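Local coordinates for protein DyP-type peroxidase (Thermobifida cellulosilytica, PDB 4GS1) that probably uses its bound haem to reduce hydrogen peroxide while oxidising dyes and other organic substrates, as DyP-type peroxidases do, at residues H52-D57 / A163-L168; V178-R183 / L242-I247; N323-W328 / R334-L339. All coordinates share one frame; numbering follows the deposited sequence.

Contact 1 (H52-D57 / A163-L168); sequences HVIAFD and AAVDEL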
loop_
_atom_site.group_PDB
_atom_site.type_symbol
_atom_site.label_atom_id
_atom_site.label_comp_id
_atom_site.label_asym_id
_atom_site.label_seq_id
_atom_site.Cartn_x
_atom_site.Cartn_y
_atom_site.Cartn_z
ATOM N N HIS B 52 0.458 -9.413 0.146
ATOM C CA HIS B 52 -0.896 -9.303 -0.392
ATOM C C HIS B 52 -1.536 -10.652 -0.124
ATOM O O HIS B 52 -1.078 -11.680 -0.632
ATOM C CB HIS B 52 -0.869 -8.976 -1.899
ATOM C CG HIS B 52 -2.144 -8.378 -2.420
ATOM N ND1 HIS B 52 -2.183 -7.564 -3.541
ATOM C CD2 HIS B 52 -3.426 -8.481 -1.991
ATOM C CE1 HIS B 52 -3.427 -7.189 -3.768
ATOM N NE2 HIS B 52 -4.207 -7.729 -2.842
ATOM N N VAL B 53 -2.566 -10.657 0.721
ATOM C CA VAL B 53 -3.279 -11.890 1.026
ATOM C C VAL B 53 -4.548 -11.896 0.204
ATOM O O VAL B 53 -5.294 -10.917 0.214
ATOM C CB VAL B 53 -3.613 -11.967 2.523
ATOM C CG1 VAL B 53 -4.419 -13.224 2.819
ATOM C CG2 VAL B 53 -2.325 -11.984 3.329
ATOM N N ILE B 54 -4.774 -12.973 -0.540
ATOM C CA ILE B 54 -5.941 -13.046 -1.418
ATOM C C ILE B 54 -6.721 -14.321 -1.155
ATOM O O ILE B 54 -6.168 -15.421 -1.227
ATOM C CB ILE B 54 -5.528 -13.028 -2.911
ATOM C CG1 ILE B 54 -4.581 -11.855 -3.183
ATOM C CG2 ILE B 54 -6.771 -12.913 -3.812
ATOM C CD1 ILE B 54 -3.504 -12.161 -4.191
ATOM N N ALA B 55 -8.010 -14.174 -0.853
ATOM C CA ALA B 55 -8.881 -15.335 -0.680
ATOM C C ALA B 55 -9.712 -15.512 -1.942
ATOM O O ALA B 55 -10.202 -14.533 -2.511
ATOM C CB ALA B 55 -9.795 -15.146 0.543
ATOM N N PHE B 56 -9.843 -16.754 -2.402
ATOM C CA PHE B 56 -10.591 -17.046 -3.635
ATOM C C PHE B 56 -11.712 -18.032 -3.368
ATOM O O PHE B 56 -11.600 -18.872 -2.476
ATOM C CB PHE B 56 -9.691 -17.738 -4.663
ATOM C CG PHE B 56 -8.476 -16.942 -5.089
ATOM C CD1 PHE B 56 -8.471 -16.254 -6.301
ATOM C CD2 PHE B 56 -7.317 -16.937 -4.317
ATOM C CE1 PHE B 56 -7.339 -15.560 -6.716
ATOM C CE2 PHE B 56 -6.186 -16.239 -4.726
ATOM C CZ PHE B 56 -6.196 -15.549 -5.918
ATOM N N ASP B 57 -12.767 -17.967 -4.179
ATOM C CA ASP B 57 -13.743 -19.048 -4.227
ATOM C C ASP B 57 -13.678 -19.733 -5.582
ATOM O O ASP B 57 -13.304 -19.106 -6.576
ATOM C CB ASP B 57 -15.163 -18.511 -4.028
ATOM C CG ASP B 57 -15.408 -18.024 -2.628
ATOM O OD1 ASP B 57 -14.822 -18.608 -1.695
ATOM O OD2 ASP B 57 -16.178 -17.057 -2.464
ATOM N N ALA B 163 3.198 -7.248 -9.537
ATOM C CA ALA B 163 3.357 -8.005 -10.771
ATOM C C ALA B 163 3.095 -9.486 -10.528
ATOM O O ALA B 163 2.433 -10.140 -11.332
ATOM C CB ALA B 163 4.748 -7.786 -11.362
ATOM N N ALA B 164 3.598 -10.009 -9.414
ATOM C CA ALA B 164 3.400 -11.413 -9.074
ATOM C C ALA B 164 1.925 -11.694 -8.823
ATOM O O ALA B 164 1.392 -12.705 -9.281
ATOM C CB ALA B 164 4.233 -11.793 -7.852
ATOM N N VAL B 165 1.266 -10.797 -8.092
ATOM C CA VAL B 165 -0.143 -10.962 -7.774
ATOM C C VAL B 165 -1.010 -11.004 -9.032
ATOM O O VAL B 165 -1.862 -11.887 -9.178
ATOM C CB VAL B 165 -0.619 -9.842 -6.846
ATOM C CG1 VAL B 165 -2.153 -9.793 -6.801
ATOM C CG2 VAL B 165 -0.054 -10.062 -5.448
ATOM N N ASP B 166 -0.785 -10.068 -9.943
ATOM C CA ASP B 166 -1.609 -10.007 -11.154
ATOM C C ASP B 166 -1.414 -11.267 -11.991
ATOM O O ASP B 166 -2.370 -11.814 -12.560
ATOM C CB ASP B 166 -1.305 -8.734 -11.959
ATOM C CG ASP B 166 -1.806 -7.462 -11.264
ATOM O OD1 ASP B 166 -2.734 -7.565 -10.439
ATOM O OD2 ASP B 166 -1.271 -6.362 -11.546
ATOM N N GLU B 167 -0.174 -11.739 -12.052
ATOM C CA GLU B 167 0.124 -12.976 -12.766
ATOM C C GLU B 167 -0.613 -14.183 -12.170
ATOM O O GLU B 167 -1.246 -14.955 -12.897
ATOM C CB GLU B 167 1.638 -13.222 -12.797
ATOM C CG GLU B 167 2.036 -14.563 -13.395
ATOM C CD GLU B 167 3.544 -14.767 -13.435
ATOM O OE1 GLU B 167 4.292 -13.772 -13.580
ATOM O OE2 GLU B 167 3.980 -15.929 -13.318
ATOM N N LEU B 168 -0.543 -14.344 -10.849
ATOM C CA LEU B 168 -1.166 -15.499 -10.202
ATOM C C LEU B 168 -2.691 -15.493 -10.299
ATOM O O LEU B 168 -3.310 -16.536 -10.549
ATOM C CB LEU B 168 -0.720 -15.599 -8.732
ATOM C CG LEU B 168 0.729 -16.045 -8.523
ATOM C CD1 LEU B 168 1.242 -15.594 -7.148
ATOM C CD2 LEU B 168 0.848 -17.556 -8.645
#
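Val165 on helix 158-172 presents both of its methyl groups to His52 and Ile54, two alternate residues on the same face of strand 50-58. The valine places CG1 anti to its backbone N (chi1 165°) and CG2 beside that nitrogen, which spreads the fork over two neighbours. CG2 lies 3.8 Å from His52 ND1 and as near to the CB of that histidine, approaching its ring obliquely. CG1 touches the ring at ND1 as well and meets Ile54 CD1 at 3.8 Å. His52 itself swings its ring away from the backbone N and beside the carbonyl carbon (chi1 -159°), and its side chain meets that of Val165 at about a right angle.

Ile54 has an unusual end: chi2 of 144° falls well off a staggered value, and this turn carries CD1 above the rim of the His52 ring, 4.2 Å from its plane. The isoleucine is therefore shared by two neighbours on its own strand, because its other branch, CG2, sits 3.3 Å above the plane of the Phe56 ring. Van der Waals contact joins the two segments, with valine methyls against the imidazole, while His52 NE2 makes a weak hydrogen bond with Ser181 OG. Along the same helix, Leu168 packs on Leu151 and Val153 of the adjoining strand and on Leu87 of helix 66-90, and Asp166 pairs with Arg334 of the second subunit, whose Trp328 packs on Val165. Helices 66-90 and 158-172, packed on an antiparallel sheet of order 2-3-1-4, fit the ferredoxin-like fold, here in the N-terminal half of the peroxidase.

Contact 2 (V178-R183 / L242-I247); sequences VRWSLR and LVVRRI. With HEM (protoporphyrin IX containing Fe), chain F.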
loop_
_atom_site.group_PDB
_atom_site.type_symbol
_atom_site.label_atom_id
_atom_site.label_comp_id
_atom_site.label_asym_id
_atom_site.label_seq_id
_atom_site.Cartn_x
_atom_site.Cartn_y
_atom_site.Cartn_z
ATOM N N VAL B 178 -11.814 -13.875 -7.028
ATOM C CA VAL B 178 -11.394 -13.246 -5.775
ATOM C C VAL B 178 -12.585 -12.991 -4.852
ATOM O O VAL B 178 -13.588 -12.392 -5.264
ATOM C CB VAL B 178 -10.631 -11.926 -6.015
ATOM C CG1 VAL B 178 -10.364 -11.223 -4.698
ATOM C CG2 VAL B 178 -9.302 -12.193 -6.717
ATOM N N ARG B 179 -12.476 -13.455 -3.608
ATOM C CA ARG B 179 -13.505 -13.210 -2.598
ATOM C C ARG B 179 -13.204 -11.945 -1.793
ATOM O O ARG B 179 -14.055 -11.055 -1.667
ATOM C CB ARG B 179 -13.636 -14.417 -1.658
ATOM C CG ARG B 179 -14.759 -14.303 -0.638
ATOM C CD ARG B 179 -14.840 -15.563 0.248
ATOM N NE ARG B 179 -15.893 -15.432 1.258
ATOM C CZ ARG B 179 -17.159 -15.791 1.062
ATOM N NH1 ARG B 179 -17.539 -16.321 -0.102
ATOM N NH2 ARG B 179 -18.050 -15.622 2.026
ATOM N N TRP B 180 -11.994 -11.871 -1.252
ATOM C CA TRP B 180 -11.516 -10.666 -0.581
ATOM C C TRP B 180 -9.994 -10.636 -0.686
ATOM O O TRP B 180 -9.362 -11.650 -0.966
ATOM C CB TRP B 180 -11.992 -10.575 0.891
ATOM C CG TRP B 180 -11.548 -11.705 1.795
ATOM C CD1 TRP B 180 -12.276 -12.828 2.136
ATOM C CD2 TRP B 180 -10.293 -11.829 2.473
ATOM N NE1 TRP B 180 -11.538 -13.631 2.980
ATOM C CE2 TRP B 180 -10.319 -13.041 3.199
ATOM C CE3 TRP B 180 -9.144 -11.027 2.533
ATOM C CZ2 TRP B 180 -9.243 -13.471 3.977
ATOM C CZ3 TRP B 180 -8.068 -11.460 3.310
ATOM C CH2 TRP B 180 -8.126 -12.673 4.016
ATOM N N SER B 181 -9.403 -9.468 -0.494
ATOM C CA SER B 181 -7.949 -9.396 -0.434
ATOM C C SER B 181 -7.539 -8.237 0.445
ATOM O O SER B 181 -8.327 -7.323 0.693
ATOM C CB SER B 181 -7.339 -9.250 -1.834
ATOM O OG SER B 181 -7.418 -7.900 -2.278
ATOM N N LEU B 182 -6.308 -8.275 0.941
ATOM C CA LEU B 182 -5.794 -7.153 1.727
ATOM C C LEU B 182 -4.282 -7.070 1.580
ATOM O O LEU B 182 -3.578 -8.084 1.681
ATOM C CB LEU B 182 -6.177 -7.290 3.208
ATOM C CG LEU B 182 -5.871 -6.117 4.148
ATOM C CD1 LEU B 182 -6.545 -4.855 3.676
ATOM C CD2 LEU B 182 -6.332 -6.474 5.569
ATOM N N ARG B 183 -3.799 -5.856 1.314
ATOM C CA ARG B 183 -2.369 -5.587 1.230
ATOM C C ARG B 183 -1.870 -5.049 2.557
ATOM O O ARG B 183 -2.591 -4.321 3.246
ATOM C CB ARG B 183 -2.096 -4.561 0.126
ATOM C CG ARG B 183 -2.415 -5.090 -1.265
ATOM C CD ARG B 183 -2.290 -4.005 -2.347
ATOM N NE ARG B 183 -0.906 -3.582 -2.558
ATOM C CZ ARG B 183 -0.425 -2.398 -2.196
ATOM N NH1 ARG B 183 0.843 -2.094 -2.427
ATOM N NH2 ARG B 183 -1.212 -1.517 -1.600
ATOM N N LEU B 242 -3.147 -21.368 9.153
ATOM C CA LEU B 242 -3.125 -19.911 9.228
ATOM C C LEU B 242 -4.477 -19.368 9.654
ATOM O O LEU B 242 -5.496 -19.661 9.030
ATOM C CB LEU B 242 -2.797 -19.338 7.849
ATOM C CG LEU B 242 -3.043 -17.835 7.686
ATOM C CD1 LEU B 242 -2.095 -17.037 8.563
ATOM C CD2 LEU B 242 -2.871 -17.435 6.238
ATOM N N VAL B 243 -4.490 -18.575 10.718
ATOM C CA VAL B 243 -5.658 -17.759 11.033
ATOM C C VAL B 243 -5.370 -16.317 10.653
ATOM O O VAL B 243 -4.411 -15.716 11.145
ATOM C CB VAL B 243 -6.016 -17.821 12.533
ATOM C CG1 VAL B 243 -7.111 -16.790 12.850
ATOM C CG2 VAL B 243 -6.480 -19.225 12.901
ATOM N N VAL B 244 -6.194 -15.761 9.766
ATOM C CA VAL B 244 -6.093 -14.352 9.395
ATOM C C VAL B 244 -7.189 -13.566 10.096
ATOM O O VAL B 244 -8.350 -13.984 10.096
ATOM C CB VAL B 244 -6.326 -14.171 7.886
ATOM C CG1 VAL B 244 -6.220 -12.694 7.513
ATOM C CG2 VAL B 244 -5.345 -14.985 7.087
ATOM N N ARG B 245 -6.829 -12.436 10.702
ATOM C CA ARG B 245 -7.833 -11.494 11.199
ATOM C C ARG B 245 -7.514 -10.094 10.706
ATOM O O ARG B 245 -6.396 -9.607 10.871
ATOM C CB ARG B 245 -7.913 -11.513 12.737
ATOM C CG ARG B 245 -8.164 -12.902 13.342
ATOM C CD ARG B 245 -9.628 -13.338 13.217
ATOM N NE ARG B 245 -10.464 -12.734 14.264
ATOM C CZ ARG B 245 -11.625 -13.232 14.678
ATOM N NH1 ARG B 245 -12.105 -14.347 14.136
ATOM N NH2 ARG B 245 -12.300 -12.622 15.648
ATOM N N ARG B 246 -8.495 -9.444 10.086
ATOM C CA ARG B 246 -8.371 -8.034 9.742
ATOM C C ARG B 246 -8.850 -7.218 10.936
ATOM O O ARG B 246 -10.048 -7.208 11.244
ATOM C CB ARG B 246 -9.203 -7.718 8.486
ATOM C CG ARG B 246 -9.178 -6.254 8.080
ATOM C CD ARG B 246 -10.013 -6.001 6.821
ATOM N NE ARG B 246 -10.067 -4.579 6.508
ATOM C CZ ARG B 246 -10.219 -4.079 5.286
ATOM N NH1 ARG B 246 -10.325 -4.890 4.237
ATOM N NH2 ARG B 246 -10.254 -2.764 5.117
ATOM N N ILE B 247 -7.914 -6.567 11.638
ATOM C CA ILE B 247 -8.253 -5.908 12.900
ATOM C C ILE B 247 -8.054 -4.413 12.774
ATOM O O ILE B 247 -6.922 -3.924 12.737
ATOM C CB ILE B 247 -7.407 -6.447 14.083
ATOM C CG1 ILE B 247 -7.482 -7.974 14.171
ATOM C CG2 ILE B 247 -7.904 -5.843 15.409
ATOM C CD1 ILE B 247 -6.562 -8.558 15.282
HETATM C CHA HEM F . 1.747 -10.008 22.235
HETATM C CHB HEM F . -0.207 -6.252 19.884
HETATM C CHC HEM F . -4.009 -8.981 18.580
HETATM C CHD HEM F . -1.869 -12.866 20.569
HETATM C C1A HEM F . 1.522 -8.758 21.728
HETATM C C2A HEM F . 2.382 -7.620 21.946
HETATM C C3A HEM F . 1.837 -6.583 21.295
HETATM C C4A HEM F . 0.632 -7.037 20.647
HETATM C CMA HEM F . 2.386 -5.137 21.222
HETATM C CAA HEM F . 3.685 -7.644 22.790
HETATM C CBA HEM F . 4.931 -7.912 21.929
HETATM C CGA HEM F . 4.989 -9.326 21.418
HETATM O O1A HEM F . 5.330 -10.249 22.218
HETATM O O2A HEM F . 4.717 -9.537 20.209
HETATM C C1B HEM F . -1.408 -6.659 19.348
HETATM C C2B HEM F . -2.338 -5.801 18.648
HETATM C C3B HEM F . -3.400 -6.543 18.294
HETATM C C4B HEM F . -3.166 -7.902 18.746
HETATM C CMB HEM F . -2.089 -4.289 18.428
HETATM C CAB HEM F . -4.672 -6.125 17.511
HETATM C CBB HEM F . -4.705 -5.062 16.683
HETATM C C1C HEM F . -3.759 -10.273 19.010
HETATM C C2C HEM F . -4.633 -11.425 18.838
HETATM C C3C HEM F . -4.028 -12.504 19.377
HETATM C C4C HEM F . -2.772 -12.051 19.926
HETATM C CMC HEM F . -5.990 -11.375 18.102
HETATM C CAC HEM F . -4.488 -13.984 19.487
HETATM C CBC HEM F . -5.755 -14.399 19.416
HETATM C C1D HEM F . -0.710 -12.451 21.169
HETATM C C2D HEM F . 0.228 -13.336 21.817
HETATM C C3D HEM F . 1.338 -12.449 22.345
HETATM C C4D HEM F . 0.985 -11.109 21.948
HETATM C CMD HEM F . 0.136 -14.872 21.976
HETATM C CAD HEM F . 2.583 -12.910 23.119
HETATM C CBD HEM F . 2.227 -13.121 24.592
HETATM C CGD HEM F . 3.468 -13.615 25.304
HETATM O O1D HEM F . 4.206 -12.773 25.886
HETATM O O2D HEM F . 3.741 -14.844 25.268
HETATM N NA HEM F . 0.455 -8.387 20.929
HETATM N NB HEM F . -1.943 -7.937 19.396
HETATM N NC HEM F . -2.628 -10.687 19.699
HETATM N ND HEM F . -0.229 -11.141 21.258
HETATM FE FE HEM F . -1.131 -9.528 20.416
#
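Leu182 lies across the side chain of Arg246, the two crossing at about a right angle, and each leucine methyl meets a different part of the arginine. CD2 rests on the aliphatic portion, 3.8 Å from Arg246 CG, while CD1 sits over one face of the guanidinium, toward its rim and 3.8 Å from Arg246 NH1. The arginine can be met at both places because its chain, extended from CG to NE, runs across the leucine fork. The guanidinium of Arg246 also makes a cation-pi contact with Trp144 and a weak, long ion pair with Asp335.

Two residues back on each strand, Trp180 and Val244 approach from opposite directions. The far corner of the indole, CH2, comes 4.0 Å from Val244 CG1 at a slant. With CG between the backbone N and carbonyl carbon (chi1 60°), the Trp180 ring extends to Val244, and its NE1 is bonded to Gly146 O. The strand is distorted here: Arg179 and Trp180 both face Ala55 in a classic beta bulge. These four side chains form a face-to-face packing of two sheets, one from each ferredoxin-like half of the chain, since strands 176-185 and 240-249 belong to different sheets and meet through side chains rather than backbone bonds. Ser181 points away from 242-247, and its OG makes a weak hydrogen bond with His52 NE2.

Ile247, which follows Arg246, touches the haem: CG2 lies 3.5 Å from CBB of a vinyl group, and its CD1 lies 3.8 Å from CAB of that same vinyl.

Contact 3 (N323-W328 / R334-L339); sequences NYDEGW and RDAGLL. With HEM (protoporphyrin IX containing Fe), chain F.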
loop_
_atom_site.group_PDB
_atom_site.type_symbol
_atom_site.label_atom_id
_atom_site.label_comp_id
_atom_site.label_asym_id
_atom_site.label_seq_id
_atom_site.Cartn_x
_atom_site.Cartn_y
_atom_site.Cartn_z
ATOM N N ASN B 323 1.018 -4.327 8.775
ATOM C CA ASN B 323 0.158 -3.159 8.961
ATOM C C ASN B 323 -0.673 -2.923 7.714
ATOM O O ASN B 323 -0.199 -3.163 6.601
ATOM C CB ASN B 323 1.024 -1.933 9.228
ATOM C CG ASN B 323 1.964 -2.153 10.385
ATOM O OD1 ASN B 323 1.542 -2.589 11.447
ATOM N ND2 ASN B 323 3.249 -1.915 10.168
ATOM N N TYR B 324 -1.917 -2.465 7.867
ATOM C CA TYR B 324 -2.662 -2.058 6.676
ATOM C C TYR B 324 -3.177 -0.633 6.809
ATOM O O TYR B 324 -3.497 -0.165 7.903
ATOM C CB TYR B 324 -3.789 -3.045 6.303
ATOM C CG TYR B 324 -5.005 -3.028 7.206
ATOM C CD1 TYR B 324 -6.078 -2.169 6.956
ATOM C CD2 TYR B 324 -5.101 -3.901 8.282
ATOM C CE1 TYR B 324 -7.203 -2.163 7.779
ATOM C CE2 TYR B 324 -6.214 -3.897 9.101
ATOM C CZ TYR B 324 -7.259 -3.044 8.842
ATOM O OH TYR B 324 -8.364 -3.065 9.671
ATOM N N ASP B 325 -3.245 0.056 5.679
ATOM C CA ASP B 325 -3.734 1.420 5.642
ATOM C C ASP B 325 -4.658 1.524 4.441
ATOM O O ASP B 325 -4.209 1.509 3.289
ATOM C CB ASP B 325 -2.565 2.398 5.489
ATOM C CG ASP B 325 -2.993 3.848 5.608
ATOM O OD1 ASP B 325 -4.186 4.157 5.379
ATOM O OD2 ASP B 325 -2.136 4.698 5.930
ATOM N N GLU B 326 -5.949 1.638 4.721
ATOM C CA GLU B 326 -6.942 1.785 3.676
ATOM C C GLU B 326 -7.642 3.134 3.778
ATOM O O GLU B 326 -8.802 3.285 3.388
ATOM C CB GLU B 326 -7.929 0.615 3.721
ATOM C CG GLU B 326 -7.318 -0.701 3.218
ATOM C CD GLU B 326 -6.741 -0.550 1.819
ATOM O OE1 GLU B 326 -7.311 0.224 1.035
ATOM O OE2 GLU B 326 -5.702 -1.169 1.503
ATOM N N GLY B 327 -6.915 4.123 4.292
ATOM C CA GLY B 327 -7.400 5.492 4.304
ATOM C C GLY B 327 -8.506 5.745 5.304
ATOM O O GLY B 327 -8.371 5.431 6.492
ATOM N N TRP B 328 -9.589 6.353 4.816
ATOM C CA TRP B 328 -10.720 6.736 5.650
ATOM C C TRP B 328 -12.014 6.259 5.007
ATOM O O TRP B 328 -12.156 6.290 3.783
ATOM C CB TRP B 328 -10.741 8.273 5.832
ATOM C CG TRP B 328 -9.641 8.751 6.752
ATOM C CD1 TRP B 328 -9.750 9.029 8.083
ATOM C CD2 TRP B 328 -8.259 8.950 6.415
ATOM N NE1 TRP B 328 -8.530 9.406 8.590
ATOM C CE2 TRP B 328 -7.597 9.362 7.585
ATOM C CE3 TRP B 328 -7.526 8.839 5.227
ATOM C CZ2 TRP B 328 -6.235 9.656 7.610
ATOM C CZ3 TRP B 328 -6.172 9.115 5.254
ATOM C CH2 TRP B 328 -5.539 9.523 6.440
ATOM N N ARG B 334 -10.897 6.402 10.382
ATOM C CA ARG B 334 -9.697 5.763 9.864
ATOM C C ARG B 334 -9.927 4.280 9.618
ATOM O O ARG B 334 -10.407 3.558 10.501
ATOM C CB ARG B 334 -8.565 5.948 10.872
ATOM C CG ARG B 334 -7.184 5.616 10.354
ATOM C CD ARG B 334 -6.643 6.761 9.516
ATOM N NE ARG B 334 -5.204 6.635 9.317
ATOM C CZ ARG B 334 -4.646 6.110 8.232
ATOM N NH1 ARG B 334 -5.411 5.666 7.236
ATOM N NH2 ARG B 334 -3.331 6.026 8.146
ATOM N N ASP B 335 -9.576 3.822 8.420
ATOM C CA ASP B 335 -9.620 2.402 8.116
ATOM C C ASP B 335 -8.180 1.931 8.002
ATOM O O ASP B 335 -7.621 1.852 6.899
ATOM C CB ASP B 335 -10.343 2.159 6.791
ATOM C CG ASP B 335 -10.696 0.699 6.581
ATOM O OD1 ASP B 335 -10.265 -0.147 7.396
ATOM O OD2 ASP B 335 -11.402 0.396 5.594
ATOM N N ALA B 336 -7.573 1.641 9.149
ATOM C CA ALA B 336 -6.201 1.160 9.204
ATOM C C ALA B 336 -6.080 0.239 10.403
ATOM O O ALA B 336 -6.903 0.292 11.320
ATOM C CB ALA B 336 -5.212 2.333 9.328
ATOM N N GLY B 337 -5.082 -0.633 10.403
ATOM C CA GLY B 337 -4.972 -1.556 11.516
ATOM C C GLY B 337 -3.920 -2.626 11.332
ATOM O O GLY B 337 -2.876 -2.408 10.694
ATOM N N LEU B 338 -4.199 -3.795 11.894
ATOM C CA LEU B 338 -3.277 -4.918 11.827
ATOM C C LEU B 338 -3.883 -6.033 11.003
ATOM O O LEU B 338 -4.992 -6.488 11.278
ATOM C CB LEU B 338 -2.971 -5.424 13.239
ATOM C CG LEU B 338 -2.038 -6.623 13.376
ATOM C CD1 LEU B 338 -0.633 -6.258 12.896
ATOM C CD2 LEU B 338 -2.005 -7.070 14.835
ATOM N N LEU B 339 -3.159 -6.437 9.968
ATOM C CA LEU B 339 -3.463 -7.659 9.245
ATOM C C LEU B 339 -2.777 -8.764 10.054
ATOM O O LEU B 339 -1.600 -9.096 9.863
ATOM C CB LEU B 339 -2.980 -7.551 7.787
ATOM C CG LEU B 339 -2.881 -8.825 6.940
ATOM C CD1 LEU B 339 -4.144 -9.636 7.053
ATOM C CD2 LEU B 339 -2.630 -8.459 5.481
HETATM C CHA HEM F . 1.747 -10.008 22.235
HETATM C CHB HEM F . -0.207 -6.252 19.884
HETATM C CHC HEM F . -4.009 -8.981 18.580
HETATM C CHD HEM F . -1.869 -12.866 20.569
HETATM C C1A HEM F . 1.522 -8.758 21.728
HETATM C C2A HEM F . 2.382 -7.620 21.946
HETATM C C3A HEM F . 1.837 -6.583 21.295
HETATM C C4A HEM F . 0.632 -7.037 20.647
HETATM C CMA HEM F . 2.386 -5.137 21.222
HETATM C CAA HEM F . 3.685 -7.644 22.790
HETATM C CBA HEM F . 4.931 -7.912 21.929
HETATM C CGA HEM F . 4.989 -9.326 21.418
HETATM O O1A HEM F . 5.330 -10.249 22.218
HETATM O O2A HEM F . 4.717 -9.537 20.209
HETATM C C1B HEM F . -1.408 -6.659 19.348
HETATM C C2B HEM F . -2.338 -5.801 18.648
HETATM C C3B HEM F . -3.400 -6.543 18.294
HETATM C C4B HEM F . -3.166 -7.902 18.746
HETATM C CMB HEM F . -2.089 -4.289 18.428
HETATM C CAB HEM F . -4.672 -6.125 17.511
HETATM C CBB HEM F . -4.705 -5.062 16.683
HETATM C C1C HEM F . -3.759 -10.273 19.010
HETATM C C2C HEM F . -4.633 -11.425 18.838
HETATM C C3C HEM F . -4.028 -12.504 19.377
HETATM C C4C HEM F . -2.772 -12.051 19.926
HETATM C CMC HEM F . -5.990 -11.375 18.102
HETATM C CAC HEM F . -4.488 -13.984 19.487
HETATM C CBC HEM F . -5.755 -14.399 19.416
HETATM C C1D HEM F . -0.710 -12.451 21.169
HETATM C C2D HEM F . 0.228 -13.336 21.817
HETATM C C3D HEM F . 1.338 -12.449 22.345
HETATM C C4D HEM F . 0.985 -11.109 21.948
HETATM C CMD HEM F . 0.136 -14.872 21.976
HETATM C CAD HEM F . 2.583 -12.910 23.119
HETATM C CBD HEM F . 2.227 -13.121 24.592
HETATM C CGD HEM F . 3.468 -13.615 25.304
HETATM O O1D HEM F . 4.206 -12.773 25.886
HETATM O O2D HEM F . 3.741 -14.844 25.268
HETATM N NA HEM F . 0.455 -8.387 20.929
HETATM N NB HEM F . -1.943 -7.937 19.396
HETATM N NC HEM F . -2.628 -10.687 19.699
HETATM N ND HEM F . -0.229 -11.141 21.258
HETATM FE FE HEM F . -1.131 -9.528 20.416
HETATM O O HOH W 1 -0.740 -2.073 12.687
HETATM O O HOH W 2 -10.701 -2.460 8.503
HETATM O O HOH W 3 -11.575 2.704 3.254
#
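Asp325 and Arg334 both turn CG anti to their backbone N, and a bend at chi2 (79°) then curls the arginine back across the neighbouring strand to the carboxylate. The guanidinium grips it end-on: NH1 donates to Asp325 OD1 at 2.7 Å and NH2 to Asp325 OD2 at 2.8 Å, both partners lying close to the guanidinium plane but the donors standing above the carboxylate plane. OD1 also takes the backbone N of Gly327, an Asx turn that fixes the acid's rotation. The guanidinium of Arg334 lies flat on Trp328, the planes 18° apart and CZ 4.2 Å from the centroid of the six-membered ring, and Ala336 CB covers the other face of the guanidinium.

The frame is an antiparallel beta hairpin with a classic bulge, Glu326 and Gly327 both facing Asp335. Gly327 O accepts from Asp335 N and, on the opposite face of its plane, from Arg334 NH1 at 3.1 Å. A leucine in place of Arg334 would probably leave the Asp325 carboxylate without its countercharge within the hairpin and strip Trp328 of its cation-pi partner, and Asp166 of the second subunit would lose its salt bridge too.

Farther along, Tyr324 lays one ring face over Gly337, whose CA is 4.0 Å from the ring centroid. Its OH donates to a water that in turn donates to Asp335 OD1. Leu338 reaches the haem, CD2 being 3.8 Å from C3B.

Overall arrangement
All three contacts are largely buried, contact 2 deepest at about 9 Å from the chain centre to its own, against about 15 and 16 Å for contacts 1 and 3. Contact 1 seats a helix on the N-terminal sheet, contact 2 presses that sheet's edge strand 176-185 against the C-terminal one, and contact 3 joins neighbouring strands within the latter. Strands 50-58 and 176-185 lie side by side, as do 240-249 and 334-344, joined by a probable hydrogen bond from Leu338 N to Ile247 O. Contact 1 is van der Waals packing, mostly of hydrocarbon; contact 2 adds a guanidinium face; contact 3 combines backbone bonds, a salt bridge and waters. Contacts 2 and 3 reach the haem, and all three touch the second subunit.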